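Local atomic coordinates of benzoate 1,2-dioxygenase beta subunit (Burkholderia mallei ATCC 23344, PDB entry 3E99), a protein that probably forms, as the beta subunit, a structural part of the oxygenase that dihydroxylates benzoate, the catalytic iron centres belonging to the alpha subunit. Residues E17-L20 and L21-A25; D71-F74 and R75-E79; E100-G104 and D105-V109. All blocks are in the same frame, centred on the assembly; numbering follows the deposited sequence. Where two conformers were deposited one is given.

Contact 1 of 3, residues E17-L20 and L21-A25; sequences ESRL and LDDKA
The guanidinium of Arg19 and the carboxylate of Asp23, one turn apart, do not meet directly: their planes stand 47° apart, and a water lies between them, in plane at the edge of the guanidinium. It accepts from Arg19 NH1 at 2.8 Å and donates to Asp23 OD2. Arg19 lies in the last turn of helix 7-22 and Asp23 is the first residue beyond it, where the helix closes in a Schellman motif. The two charges remain 5.0 Å apart from NH1 of Arg19 to OD2 of Asp23, and what touches is Arg19 CG, 3.4 Å from Asp23 OD2. The arginine chain leaves with CG anti to its own N (chi1 173°) and bends at chi3, carrying NE to a salt bridge with Glu98 of the second subunit. This helix end therefore takes part in the subunit interface.

The carboxylate of Asp22 approaches Ser18 O without bonding to it; OD1 is hydrogen-bonded to His92 and Thr90. Glu17 and Leu21 run side by side on the buried flank. Glu17 OE1 is bonded to Tyr132, and OE2 to Trp29 and Tyr33, so the buried carboxylate is gripped by several donors; Leu21 packs on Trp26 and Trp29 of helix 26-30.

Along the backbone, Asp22 N and Asp23 N continue the helical bonding to Ser18 O and Arg19 O, at 3.0 and 2.8 Å respectively. Lys24 then takes positive phi (60°) as the C-prime residue and turns the chain back, its N reaching Leu21 O at 3.1 Å. The 6→1 hydrogen bond of the motif follows, Ala25 N to Leu20 O at 2.9 Å. The same reversal brings the Ala25 methyl against the Leu20 side chain, with CB 3.9 Å from CD2.

Contact 2 of 3, residues D71-F74 and R75-E79; sequences DRVF and RIKTE
Arg72 and Arg75 lie side by side on one flank of helix 66-82, pointing the same way. In the conformer described here, one of two deposited for Arg72, Arg75 NH2 comes over one face of the Arg72 guanidinium and 3.5 Å from Arg72 CG, while Arg72 NH1 lies in plane at the edge of the other group, and the two planes stand 79° apart. Both chains start with CG anti to the backbone N, and each bends at chi3, in opposite senses. The pair is gathered round one carboxylate: Asp160 takes Arg72 NH1 on OD1 and Arg75 NH2 on OD2, and probably offsets the closeness of two positive charges. Tyr63 holds Arg72 NE, and Glu79, one turn on, makes a salt bridge with Arg75, OE1 lying 3.0 Å from NH1.

On a neighbouring flank the Lys77 chain, extended beyond CG, crosses Val73, its CE 3.8 Å from Val73 CG1; its ammonium continues to a salt bridge with Asp27, and an acetate ion, probably from the crystallisation liquor, is nearby. Val73 and Ile76 turn to the interior, where Val73 packs on Trp26, Trp29 and Leu30 of helix 26-30, and Ile76 on Trp26, Ile161 and Tyr162. The helix is thereby seated on both helix 26-30 and the C-terminal segment.

Regular i to i+4 bonds set the spacing of these side chains: Ile76 N reaches Arg72 O at 3.0 Å, and Lys77 N reaches Val73 O at 2.9 Å with a nearly straight N-H (168°). Phe74 O accepts from Thr78 N at 3.0 Å. On the exposed flank, Thr78 OG1 stands obliquely to the Phe74 ring, 3.5 Å from CE1.

Contact 3 of 3, residues E100-G104 and D105-V109; sequences ESADG and DVHTV
Asp105 follows Gly104 through the tight reversal between strands 89-103 and 106-119, taking the second of the two central positions of the turn. Gly104 has positive phi (57°), a conformation that favours glycine, and occupies the first. Lys3 and Ser137 lie against the Asp105 side chain, and the Asp105 backbone is hydrogen-bonded to Phe136.

Val106 closes the reversal: its N donates to Asp103 O at 2.9 Å from well above the carbonyl plane, and its O accepts from Asp103 N, an antiparallel hydrogen-bonded pair. The same Val106 oxygen receives a CA-H...O contact from Ala102.

His107 pairs with Ala102 without direct backbone bonds between them, and its ring lies obliquely against the methyl, ND1 being 3.7 Å from Ala102 CB. A water in plane at the ring edge, 2.9 Å from ND1, donates to Ser101 O and so ties the imidazole to the facing strand. Ile5 and Ile10 also pack on His107.

Thr108 lies on the sheet face shared with Ser101, Asp103 and Val106. Its N reaches Ser101 O almost straight (176°), while its O is shared by Glu100 N at 2.8 Å and Ser101 N at 3.2 Å. Ser101 OG comes 3.4 Å from Thr108 CB, and Thr108 CG2 meets Glu100 OE1, the carboxylate being held by Arg131.

Val109 turns from the partner strand to Tyr132 and Ile10. Together these contacts define a two-residue beta hairpin with a type II' turn, whose pairing is offset by a classic bulge at Glu100 and Ser101.

In the fold
The three contacts follow one another along the chain within a single ring-hydroxylating beta subunit domain of the NTF2 clan, in which helices pack against a curved mixed sheet. Contact 1, at the end of helix 7-22, and contact 2, on helix 66-82, have centres 15 Å apart without touching; helix 26-30 links them, since side chains of both pack on Trp26 and Trp29. Contact 3 is the tip of the hairpin of strands 89-103 and 106-119, its centre 31 Å from that of contact 2 and on the opposite side of the chain's centre. Strand 89-103 also borders contact 1 through His92, while the second subunit touches contact 1 but neither of the others.

Contact 1 of 3, residues E17-L20 and L21-A25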
# COMPACT_ATOMS: atom_id res chain seq x y z
N GLU A 17 0.50 5.19 14.76
CA GLU A 17 1.43 6.31 14.75
C GLU A 17 1.21 7.23 13.56
O GLU A 17 1.07 8.45 13.71
CB GLU A 17 2.87 5.83 14.86
CG GLU A 17 3.92 6.94 14.95
CD GLU A 17 4.74 7.11 13.70
OE1 GLU A 17 5.03 6.11 13.00
OE2 GLU A 17 5.08 8.27 13.38
N SER A 18 1.12 6.65 12.38
CA SER A 18 0.89 7.42 11.16
C SER A 18 -0.52 8.03 11.10
O SER A 18 -0.68 9.16 10.61
CB SER A 18 1.23 6.58 9.90
OG SER A 18 0.48 5.40 9.87
N ARG A 19 -1.53 7.34 11.64
CA ARG A 19 -2.87 7.91 11.77
C ARG A 19 -2.88 9.18 12.62
O ARG A 19 -3.60 10.15 12.32
CB ARG A 19 -3.87 6.90 12.36
CG ARG A 19 -5.24 7.50 12.67
CD ARG A 19 -6.27 6.44 12.92
NE ARG A 19 -5.81 5.43 13.84
CZ ARG A 19 -5.75 5.55 15.16
NH1 ARG A 19 -6.09 6.67 15.76
NH2 ARG A 19 -5.38 4.53 15.90
N LEU A 20 -2.09 9.19 13.69
CA LEU A 20 -2.08 10.37 14.56
C LEU A 20 -1.57 11.62 13.81
O LEU A 20 -2.05 12.73 14.06
CB LEU A 20 -1.31 10.09 15.86
CG LEU A 20 -1.98 8.99 16.70
CD1 LEU A 20 -1.10 8.62 17.89
CD2 LEU A 20 -3.41 9.34 17.14
N LEU A 21 -0.67 11.45 12.85
CA LEU A 21 -0.23 12.54 11.98
C LEU A 21 -1.31 12.92 11.00
O LEU A 21 -1.58 14.10 10.78
CB LEU A 21 1.04 12.16 11.18
CG LEU A 21 2.33 12.00 11.93
CD1 LEU A 21 3.40 11.33 11.05
CD2 LEU A 21 2.77 13.38 12.44
N ASP A 22 -1.92 11.93 10.37
CA ASP A 22 -2.93 12.22 9.36
C ASP A 22 -4.13 12.93 9.98
O ASP A 22 -4.75 13.76 9.33
CB ASP A 22 -3.41 10.97 8.64
CG ASP A 22 -2.33 10.35 7.75
OD1 ASP A 22 -1.45 11.06 7.26
OD2 ASP A 22 -2.44 9.14 7.49
N ASP A 23 -4.41 12.61 11.22
CA ASP A 23 -5.55 13.20 11.94
C ASP A 23 -5.18 14.41 12.82
O ASP A 23 -6.02 14.93 13.53
CB ASP A 23 -6.25 12.15 12.76
CG ASP A 23 -7.09 11.18 11.91
OD1 ASP A 23 -7.33 11.46 10.71
OD2 ASP A 23 -7.44 10.11 12.45
N LYS A 24 -3.91 14.85 12.73
CA LYS A 24 -3.41 16.05 13.36
C LYS A 24 -3.53 16.04 14.87
O LYS A 24 -3.70 17.10 15.50
CB LYS A 24 -4.05 17.27 12.70
CG LYS A 24 -3.97 17.08 11.15
CD LYS A 24 -4.15 18.28 10.33
CE LYS A 24 -4.02 17.95 8.82
NZ LYS A 24 -2.59 17.87 8.33
N ALA A 25 -3.39 14.84 15.43
CA ALA A 25 -3.41 14.59 16.87
C ALA A 25 -1.97 14.65 17.39
O ALA A 25 -1.37 13.64 17.72
CB ALA A 25 -3.99 13.19 17.14
O HOH W 1 -7.20 9.17 14.97

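Contact 2 of 3, residues D71-F74 and R75-E79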
# COMPACT_ATOMS: atom_id res chain seq x y z
N ASP A 71 9.45 20.60 19.86
CA ASP A 71 9.54 21.97 19.37
C ASP A 71 8.97 22.10 17.95
O ASP A 71 8.35 23.08 17.62
CB ASP A 71 10.97 22.48 19.43
CG ASP A 71 11.55 22.42 20.84
OD1 ASP A 71 10.81 22.56 21.85
OD2 ASP A 71 12.77 22.24 20.94
N ARG A 72 9.22 21.12 17.12
CA ARG A 72 8.71 21.17 15.76
C ARG A 72 7.18 21.09 15.76
O ARG A 72 6.53 21.79 14.99
CB ARG A 72 9.31 20.04 14.94
CG ARG A 72 9.10 20.19 13.45
CD ARG A 72 9.80 19.05 12.70
NE ARG A 72 11.14 19.42 12.23
CZ ARG A 72 11.49 19.57 10.96
NH1 ARG A 72 10.61 19.43 9.97
NH2 ARG A 72 12.74 19.90 10.66
N VAL A 73 6.62 20.26 16.62
CA VAL A 73 5.15 20.19 16.77
C VAL A 73 4.61 21.54 17.25
O VAL A 73 3.55 21.96 16.80
CB VAL A 73 4.73 19.02 17.72
CG1 VAL A 73 3.35 19.24 18.31
CG2 VAL A 73 4.85 17.67 17.02
N PHE A 74 5.32 22.22 18.15
CA PHE A 74 4.91 23.54 18.59
C PHE A 74 4.84 24.47 17.39
O PHE A 74 3.89 25.21 17.27
CB PHE A 74 5.86 24.17 19.65
CG PHE A 74 5.22 25.35 20.38
CD1 PHE A 74 5.30 26.64 19.87
CD2 PHE A 74 4.49 25.13 21.53
CE1 PHE A 74 4.68 27.67 20.50
CE2 PHE A 74 3.88 26.15 22.19
CZ PHE A 74 3.98 27.43 21.69
N ARG A 75 5.87 24.44 16.51
CA ARG A 75 5.87 25.30 15.30
C ARG A 75 4.67 24.99 14.38
O ARG A 75 4.03 25.89 13.85
CB ARG A 75 7.19 25.20 14.49
CG ARG A 75 7.19 26.11 13.22
CD ARG A 75 8.40 25.94 12.26
NE ARG A 75 8.73 24.55 11.89
CZ ARG A 75 8.00 23.72 11.12
NH1 ARG A 75 6.81 24.06 10.63
NH2 ARG A 75 8.46 22.49 10.87
N ILE A 76 4.39 23.71 14.19
CA ILE A 76 3.26 23.30 13.37
C ILE A 76 1.95 23.82 13.96
O ILE A 76 1.09 24.35 13.25
CB ILE A 76 3.26 21.78 13.16
CG1 ILE A 76 4.38 21.39 12.15
CG2 ILE A 76 1.87 21.30 12.68
CD1 ILE A 76 4.90 19.99 12.31
N LYS A 77 1.77 23.65 15.27
CA LYS A 77 0.56 24.15 15.91
C LYS A 77 0.44 25.65 15.71
O LYS A 77 -0.66 26.17 15.39
CB LYS A 77 0.56 23.80 17.41
CG LYS A 77 0.46 22.35 17.74
CD LYS A 77 0.30 22.19 19.25
CE LYS A 77 0.13 20.75 19.68
NZ LYS A 77 0.21 20.67 21.17
N THR A 78 1.57 26.38 15.83
CA THR A 78 1.53 27.84 15.70
C THR A 78 1.12 28.25 14.29
O THR A 78 0.26 29.09 14.11
CB THR A 78 2.88 28.51 16.06
OG1 THR A 78 3.22 28.14 17.39
CG2 THR A 78 2.76 30.02 16.00
N GLU A 79 1.71 27.62 13.28
CA GLU A 79 1.33 27.86 11.89
C GLU A 79 -0.15 27.60 11.65
O GLU A 79 -0.83 28.37 11.01
CB GLU A 79 2.19 26.98 10.94
CG GLU A 79 3.65 27.44 10.89
CD GLU A 79 4.57 26.55 10.08
OE1 GLU A 79 4.24 25.35 9.83
OE2 GLU A 79 5.66 27.06 9.73

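Contact 3 of 3, residues E100-G104 and D105-V109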
# COMPACT_ATOMS: atom_id res chain seq x y z
N GLU A 100 13.42 -6.97 11.26
CA GLU A 100 14.85 -7.16 11.07
C GLU A 100 15.54 -7.80 12.28
O GLU A 100 16.39 -8.67 12.11
CB GLU A 100 15.48 -5.83 10.77
CG GLU A 100 15.13 -5.33 9.40
CD GLU A 100 15.89 -4.09 9.04
OE1 GLU A 100 16.11 -3.25 9.94
OE2 GLU A 100 16.26 -3.96 7.88
N SER A 101 15.19 -7.34 13.48
CA SER A 101 15.75 -7.92 14.71
C SER A 101 14.87 -7.64 15.90
O SER A 101 13.95 -6.85 15.81
CB SER A 101 17.12 -7.35 14.96
OG SER A 101 17.00 -5.96 15.21
N ALA A 102 15.17 -8.32 17.01
CA ALA A 102 14.59 -8.09 18.31
C ALA A 102 15.66 -8.22 19.37
O ALA A 102 16.50 -9.12 19.33
CB ALA A 102 13.46 -9.07 18.60
N ASP A 103 15.68 -7.29 20.31
CA ASP A 103 16.61 -7.35 21.41
C ASP A 103 15.78 -7.06 22.64
O ASP A 103 15.33 -5.93 22.86
CB ASP A 103 17.72 -6.34 21.22
CG ASP A 103 18.77 -6.39 22.32
OD1 ASP A 103 18.69 -7.28 23.21
OD2 ASP A 103 19.69 -5.54 22.30
N GLY A 104 15.50 -8.12 23.38
CA GLY A 104 14.52 -8.06 24.44
C GLY A 104 13.18 -7.62 23.86
O GLY A 104 12.64 -8.24 22.95
N ASP A 105 12.67 -6.51 24.40
CA ASP A 105 11.38 -5.95 23.98
C ASP A 105 11.55 -4.82 22.95
O ASP A 105 10.57 -4.13 22.63
CB ASP A 105 10.63 -5.43 25.20
CG ASP A 105 10.09 -6.55 26.10
OD1 ASP A 105 9.60 -7.57 25.56
OD2 ASP A 105 10.16 -6.38 27.33
N VAL A 106 12.78 -4.63 22.45
CA VAL A 106 13.04 -3.67 21.39
C VAL A 106 13.09 -4.37 20.03
O VAL A 106 13.98 -5.20 19.75
CB VAL A 106 14.29 -2.84 21.58
CG1 VAL A 106 14.36 -1.80 20.48
CG2 VAL A 106 14.34 -2.14 22.99
N HIS A 107 12.15 -3.98 19.18
CA HIS A 107 11.92 -4.62 17.90
C HIS A 107 12.27 -3.65 16.79
O HIS A 107 11.87 -2.49 16.84
CB HIS A 107 10.46 -5.05 17.80
CG HIS A 107 10.14 -6.24 18.65
ND1 HIS A 107 10.13 -7.51 18.14
CD2 HIS A 107 9.84 -6.35 19.96
CE1 HIS A 107 9.84 -8.36 19.11
NE2 HIS A 107 9.67 -7.68 20.23
N THR A 108 13.07 -4.11 15.82
CA THR A 108 13.50 -3.28 14.72
C THR A 108 12.89 -3.81 13.43
O THR A 108 12.99 -5.00 13.13
CB THR A 108 15.04 -3.24 14.63
OG1 THR A 108 15.60 -2.73 15.86
CG2 THR A 108 15.52 -2.33 13.48
N VAL A 109 12.25 -2.91 12.65
CA VAL A 109 11.57 -3.25 11.41
C VAL A 109 11.94 -2.23 10.33
O VAL A 109 12.33 -1.09 10.65
CB VAL A 109 10.04 -3.25 11.59
CG1 VAL A 109 9.62 -4.34 12.64
CG2 VAL A 109 9.58 -1.87 12.06
O HOH W 2 11.29 -7.74 15.45